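Local coordinates for Wss1p (Saccharomyces cerevisiae FostersO, PDB 5XBN), which cleaves DNA-bound proteins as a DNA-dependent metalloendopeptidase, probably zinc-dependent, in the repair of toxic DNA-protein cross-links, at residues His53-Lys65 / Lys132-Glu144. Sequence-based numbering, arbitrary orientation.
Sequences HKVSYLMKENHFK and KLDELIGRQWVIE
Leu58 packs as a knob into a hole on helix 127-145, formed by Leu136, Arg139, Gln140 and Ile143. This helix pair belongs to the WLM metalloprotease domain, and Leu58 and Leu136 also touch helix 106-118, which carries the zinc ligand His115. Leu58 CD1 lies 3.6 Å from Arg139 CG, the two side chains running past each other in opposite directions. Leu136 crosses Leu58 at about a right angle.

Beside this knob, Arg139 grips Glu61 edge to edge, with guanidinium and carboxylate nearly coplanar (6°). Arg139 NE donates to the syn lone pair of Glu61 OE1 at 3.0 Å. Arg139 NH2 lies against Glu61 OE2 at a separation so short that its exact length is doubtful. The Arg139 chain bends at chi2 (57°), with Ile143 CG1 against one face of the guanidinium, offset toward its rim. Without the guanidinium, as with an alanine here, the Glu61 carboxylate would probably lose its charged partner, and Leu58 CD1 its contact with CG.

Lys132 NZ reaches Asn62 OD1 at 2.8 Å, while Asn62 ND2 turns back to Leu58 O. At the other end, Gln140 NE2 bonds Lys54 O from above the carbonyl plane and also Glu144 OE2. A water accepts from Leu58 N and donates to both Lys54 O and Gln140 OE1, each at 2.8 Å.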
loop_
_atom_site.group_PDB
_atom_site.type_symbol
_atom_site.label_atom_id
_atom_site.label_comp_id
_atom_site.label_asym_id
_atom_site.label_seq_id
_atom_site.Cartn_x
_atom_site.Cartn_y
_atom_site.Cartn_z
ATOM N N HIS A 53 6.463 -4.797 4.046
ATOM C CA HIS A 53 7.276 -6.000 3.977
ATOM C C HIS A 53 6.808 -6.908 2.854
ATOM O O HIS A 53 7.609 -7.402 2.056
ATOM C CB HIS A 53 7.225 -6.746 5.316
ATOM C CG HIS A 53 7.889 -8.084 5.287
ATOM N ND1 HIS A 53 9.200 -8.253 4.907
ATOM C CD2 HIS A 53 7.422 -9.319 5.590
ATOM C CE1 HIS A 53 9.519 -9.532 4.981
ATOM N NE2 HIS A 53 8.456 -10.200 5.389
ATOM N N LYS A 54 5.500 -7.117 2.782
ATOM C CA LYS A 54 4.977 -8.103 1.849
ATOM C C LYS A 54 5.213 -7.692 0.393
ATOM O O LYS A 54 5.382 -8.567 -0.454
ATOM C CB LYS A 54 3.496 -8.344 2.090
ATOM C CG LYS A 54 3.236 -9.249 3.300
ATOM C CD LYS A 54 1.751 -9.475 3.506
ATOM C CE LYS A 54 1.357 -10.891 3.093
ATOM N NZ LYS A 54 -0.116 -11.073 3.106
ATOM N N VAL A 55 5.232 -6.388 0.101
ATOM C CA VAL A 55 5.480 -5.951 -1.290
ATOM C C VAL A 55 6.938 -5.703 -1.635
ATOM O O VAL A 55 7.241 -5.202 -2.714
ATOM C CB VAL A 55 4.739 -4.642 -1.662
ATOM C CG1 VAL A 55 3.289 -4.870 -1.666
ATOM C CG2 VAL A 55 5.133 -3.468 -0.759
ATOM N N SER A 56 7.844 -6.061 -0.737
ATOM C CA SER A 56 9.250 -5.711 -0.932
ATOM C C SER A 56 9.853 -6.376 -2.171
ATOM O O SER A 56 10.584 -5.753 -2.966
ATOM C CB SER A 56 10.056 -6.080 0.323
ATOM O OG SER A 56 9.993 -7.472 0.585
ATOM N N TYR A 57 9.529 -7.645 -2.359
ATOM C CA TYR A 57 10.116 -8.399 -3.459
ATOM C C TYR A 57 9.621 -7.868 -4.804
ATOM O O TYR A 57 10.398 -7.729 -5.755
ATOM C CB TYR A 57 9.768 -9.884 -3.304
ATOM C CG TYR A 57 10.613 -10.819 -4.144
ATOM C CD1 TYR A 57 10.245 -11.139 -5.445
ATOM C CD2 TYR A 57 11.769 -11.397 -3.627
ATOM C CE1 TYR A 57 11.004 -12.009 -6.215
ATOM C CE2 TYR A 57 12.536 -12.276 -4.394
ATOM C CZ TYR A 57 12.146 -12.571 -5.686
ATOM O OH TYR A 57 12.887 -13.440 -6.464
ATOM N N LEU A 58 8.323 -7.581 -4.868
ATOM C CA LEU A 58 7.690 -7.063 -6.084
ATOM C C LEU A 58 8.289 -5.706 -6.440
ATOM O O LEU A 58 8.592 -5.426 -7.598
ATOM C CB LEU A 58 6.170 -6.954 -5.891
ATOM C CG LEU A 58 5.322 -6.503 -7.091
ATOM C CD1 LEU A 58 5.297 -7.568 -8.165
ATOM C CD2 LEU A 58 3.916 -6.160 -6.657
HETATM N N MSE A 59 8.475 -4.860 -5.433
HETATM C CA MSE A 59 9.085 -3.567 -5.689
HETATM C C MSE A 59 10.518 -3.734 -6.193
HETATM O O MSE A 59 10.938 -3.002 -7.086
HETATM C CB MSE A 59 9.042 -2.689 -4.437
HETATM C CG MSE A 59 7.620 -2.239 -4.115
HETATM SE SE MSE A 59 7.518 -1.042 -2.576
HETATM C CE MSE A 59 8.435 0.522 -3.321
ATOM N N LYS A 60 11.266 -4.691 -5.649
ATOM C CA LYS A 60 12.626 -4.915 -6.150
ATOM C C LYS A 60 12.597 -5.336 -7.623
ATOM O O LYS A 60 13.374 -4.813 -8.446
ATOM C CB LYS A 60 13.367 -5.956 -5.316
ATOM C CG LYS A 60 14.769 -6.243 -5.853
ATOM C CD LYS A 60 15.571 -7.123 -4.922
ATOM C CE LYS A 60 17.056 -6.786 -5.011
ATOM N NZ LYS A 60 17.322 -5.365 -4.634
ATOM N N GLU A 61 11.682 -6.246 -7.952
ATOM C CA GLU A 61 11.543 -6.761 -9.323
ATOM C C GLU A 61 11.192 -5.669 -10.323
ATOM O O GLU A 61 11.611 -5.718 -11.490
ATOM C CB GLU A 61 10.461 -7.846 -9.391
ATOM C CG GLU A 61 10.874 -9.205 -8.898
ATOM C CD GLU A 61 9.850 -10.278 -9.243
ATOM O OE1 GLU A 61 8.694 -9.935 -9.593
ATOM O OE2 GLU A 61 10.205 -11.467 -9.175
ATOM N N ASN A 62 10.399 -4.696 -9.879
ATOM C CA ASN A 62 9.925 -3.651 -10.770
ATOM C C ASN A 62 10.687 -2.329 -10.646
ATOM O O ASN A 62 10.326 -1.340 -11.284
ATOM C CB ASN A 62 8.431 -3.419 -10.539
ATOM C CG ASN A 62 7.594 -4.567 -11.047
ATOM O OD1 ASN A 62 7.272 -4.617 -12.230
ATOM N ND2 ASN A 62 7.258 -5.517 -10.166
ATOM N N HIS A 63 11.735 -2.330 -9.831
ATOM C CA HIS A 63 12.539 -1.130 -9.582
ATOM C C HIS A 63 11.704 0.022 -9.036
ATOM O O HIS A 63 11.980 1.185 -9.328
ATOM C CB HIS A 63 13.263 -0.696 -10.865
ATOM C CG HIS A 63 13.868 -1.838 -11.619
ATOM N ND1 HIS A 63 14.789 -2.695 -11.056
ATOM C CD2 HIS A 63 13.675 -2.275 -12.887
ATOM C CE1 HIS A 63 15.138 -3.610 -11.943
ATOM N NE2 HIS A 63 14.480 -3.376 -13.064
ATOM N N PHE A 64 10.696 -0.303 -8.224
ATOM C CA PHE A 64 9.856 0.700 -7.590
ATOM C C PHE A 64 10.519 1.232 -6.334
ATOM O O PHE A 64 11.080 0.458 -5.545
ATOM C CB PHE A 64 8.492 0.124 -7.192
ATOM C CG PHE A 64 7.575 -0.196 -8.346
ATOM C CD1 PHE A 64 7.676 0.463 -9.567
ATOM C CD2 PHE A 64 6.579 -1.156 -8.187
ATOM C CE1 PHE A 64 6.803 0.152 -10.605
ATOM C CE2 PHE A 64 5.710 -1.461 -9.212
ATOM C CZ PHE A 64 5.817 -0.810 -10.419
ATOM N N LYS A 65 10.420 2.545 -6.143
ATOM C CA LYS A 65 10.852 3.209 -4.901
ATOM C C LYS A 65 9.725 4.080 -4.368
ATOM O O LYS A 65 9.025 4.717 -5.149
ATOM C CB LYS A 65 12.092 4.075 -5.142
ATOM C CG LYS A 65 13.342 3.291 -5.535
ATOM C CD LYS A 65 13.875 2.471 -4.365
ATOM C CE LYS A 65 15.202 1.808 -4.722
ATOM N NZ LYS A 65 15.762 1.055 -3.564
ATOM N N LYS A 132 -0.772 -3.195 -16.393
ATOM C CA LYS A 132 0.289 -3.287 -15.406
ATOM C C LYS A 132 -0.245 -3.727 -14.040
ATOM O O LYS A 132 0.360 -4.578 -13.379
ATOM C CB LYS A 132 1.002 -1.936 -15.289
ATOM C CG LYS A 132 2.120 -1.924 -14.261
ATOM C CD LYS A 132 3.251 -2.813 -14.694
ATOM C CE LYS A 132 4.300 -2.932 -13.616
ATOM N NZ LYS A 132 5.436 -3.739 -14.150
ATOM N N LEU A 133 -1.378 -3.160 -13.621
ATOM C CA LEU A 133 -1.927 -3.488 -12.307
ATOM C C LEU A 133 -2.297 -4.965 -12.266
ATOM O O LEU A 133 -2.077 -5.653 -11.273
ATOM C CB LEU A 133 -3.138 -2.607 -11.988
ATOM C CG LEU A 133 -3.933 -2.982 -10.743
ATOM C CD1 LEU A 133 -3.023 -3.046 -9.516
ATOM C CD2 LEU A 133 -5.066 -1.988 -10.534
ATOM N N ASP A 134 -2.858 -5.452 -13.362
ATOM C CA ASP A 134 -3.181 -6.869 -13.464
ATOM C C ASP A 134 -1.937 -7.754 -13.333
ATOM O O ASP A 134 -1.966 -8.768 -12.628
ATOM C CB ASP A 134 -3.898 -7.134 -14.781
ATOM C CG ASP A 134 -4.109 -8.598 -15.023
ATOM O OD1 ASP A 134 -5.030 -9.169 -14.400
ATOM O OD2 ASP A 134 -3.341 -9.166 -15.817
ATOM N N GLU A 135 -0.832 -7.366 -13.975
ATOM C CA GLU A 135 0.425 -8.099 -13.808
ATOM C C GLU A 135 0.926 -8.067 -12.367
ATOM O O GLU A 135 1.421 -9.076 -11.859
ATOM C CB GLU A 135 1.527 -7.553 -14.722
ATOM C CG GLU A 135 1.285 -7.782 -16.216
ATOM C CD GLU A 135 1.240 -9.257 -16.581
ATOM O OE1 GLU A 135 2.074 -10.038 -16.054
ATOM O OE2 GLU A 135 0.372 -9.639 -17.399
ATOM N N LEU A 136 0.811 -6.914 -11.707
ATOM C CA LEU A 136 1.310 -6.812 -10.331
ATOM C C LEU A 136 0.502 -7.664 -9.373
ATOM O O LEU A 136 1.056 -8.353 -8.508
ATOM C CB LEU A 136 1.304 -5.356 -9.863
ATOM C CG LEU A 136 2.254 -4.456 -10.648
ATOM C CD1 LEU A 136 2.114 -3.012 -10.169
ATOM C CD2 LEU A 136 3.702 -4.920 -10.546
ATOM N N ILE A 137 -0.815 -7.598 -9.510
ATOM C CA ILE A 137 -1.711 -8.375 -8.657
ATOM C C ILE A 137 -1.418 -9.858 -8.812
ATOM O O ILE A 137 -1.317 -10.582 -7.823
ATOM C CB ILE A 137 -3.190 -8.088 -8.990
ATOM C CG1 ILE A 137 -3.555 -6.685 -8.504
ATOM C CG2 ILE A 137 -4.132 -9.141 -8.363
ATOM C CD1 ILE A 137 -4.884 -6.183 -9.045
ATOM N N GLY A 138 -1.255 -10.299 -10.053
ATOM C CA GLY A 138 -0.949 -11.694 -10.324
ATOM C C GLY A 138 0.368 -12.130 -9.712
ATOM O O GLY A 138 0.468 -13.181 -9.061
ATOM N N ARG A 139 1.386 -11.304 -9.903
ATOM C CA ARG A 139 2.720 -11.637 -9.448
ATOM C C ARG A 139 2.810 -11.595 -7.927
ATOM O O ARG A 139 3.468 -12.444 -7.325
ATOM C CB ARG A 139 3.728 -10.680 -10.072
ATOM C CG ARG A 139 5.138 -10.887 -9.625
ATOM C CD ARG A 139 5.613 -12.292 -9.891
ATOM N NE ARG A 139 7.014 -12.408 -9.531
ATOM C CZ ARG A 139 7.632 -13.553 -9.293
ATOM N NH1 ARG A 139 6.966 -14.698 -9.389
ATOM N NH2 ARG A 139 8.912 -13.548 -8.952
ATOM N N GLN A 140 2.136 -10.629 -7.307
ATOM C CA GLN A 140 2.202 -10.495 -5.852
ATOM C C GLN A 140 1.670 -11.759 -5.178
ATOM O O GLN A 140 2.208 -12.207 -4.161
ATOM C CB GLN A 140 1.427 -9.270 -5.367
ATOM C CG GLN A 140 1.397 -9.132 -3.842
ATOM C CD GLN A 140 2.780 -8.920 -3.227
ATOM O OE1 GLN A 140 3.729 -8.507 -3.905
ATOM N NE2 GLN A 140 2.897 -9.204 -1.932
ATOM N N TRP A 141 0.617 -12.344 -5.743
ATOM C CA TRP A 141 0.078 -13.577 -5.168
ATOM C C TRP A 141 1.115 -14.683 -5.162
ATOM O O TRP A 141 1.279 -15.379 -4.158
ATOM C CB TRP A 141 -1.155 -14.067 -5.931
ATOM C CG TRP A 141 -1.560 -15.473 -5.512
ATOM C CD1 TRP A 141 -1.185 -16.651 -6.099
ATOM C CD2 TRP A 141 -2.391 -15.826 -4.405
ATOM N NE1 TRP A 141 -1.742 -17.716 -5.427
ATOM C CE2 TRP A 141 -2.490 -17.236 -4.388
ATOM C CE3 TRP A 141 -3.073 -15.088 -3.439
ATOM C CZ2 TRP A 141 -3.237 -17.920 -3.431
ATOM C CZ3 TRP A 141 -3.822 -15.773 -2.485
ATOM C CH2 TRP A 141 -3.898 -17.175 -2.495
ATOM N N VAL A 142 1.796 -14.862 -6.292
ATOM C CA VAL A 142 2.789 -15.922 -6.426
ATOM C C VAL A 142 3.941 -15.688 -5.468
ATOM O O VAL A 142 4.455 -16.622 -4.862
ATOM C CB VAL A 142 3.348 -16.021 -7.870
ATOM C CG1 VAL A 142 4.488 -17.033 -7.946
ATOM C CG2 VAL A 142 2.237 -16.376 -8.853
ATOM N N ILE A 143 4.364 -14.431 -5.358
ATOM C CA ILE A 143 5.415 -14.081 -4.405
ATOM C C ILE A 143 5.051 -14.487 -2.976
ATOM O O ILE A 143 5.875 -15.032 -2.246
ATOM C CB ILE A 143 5.709 -12.568 -4.447
ATOM C CG1 ILE A 143 6.428 -12.219 -5.753
ATOM C CG2 ILE A 143 6.533 -12.153 -3.243
ATOM C CD1 ILE A 143 6.539 -10.698 -6.043
ATOM N N GLU A 144 3.816 -14.218 -2.585
ATOM C CA GLU A 144 3.366 -14.532 -1.228
ATOM C C GLU A 144 3.255 -16.036 -1.041
ATOM O O GLU A 144 3.670 -16.575 -0.016
ATOM C CB GLU A 144 2.034 -13.858 -0.922
ATOM C CG GLU A 144 2.133 -12.331 -0.832
ATOM C CD GLU A 144 0.807 -11.683 -0.450
ATOM O OE1 GLU A 144 -0.081 -12.409 0.057
ATOM O OE2 GLU A 144 0.639 -10.458 -0.664
HETATM O O HOH W 1 6.421 -8.663 -3.068
#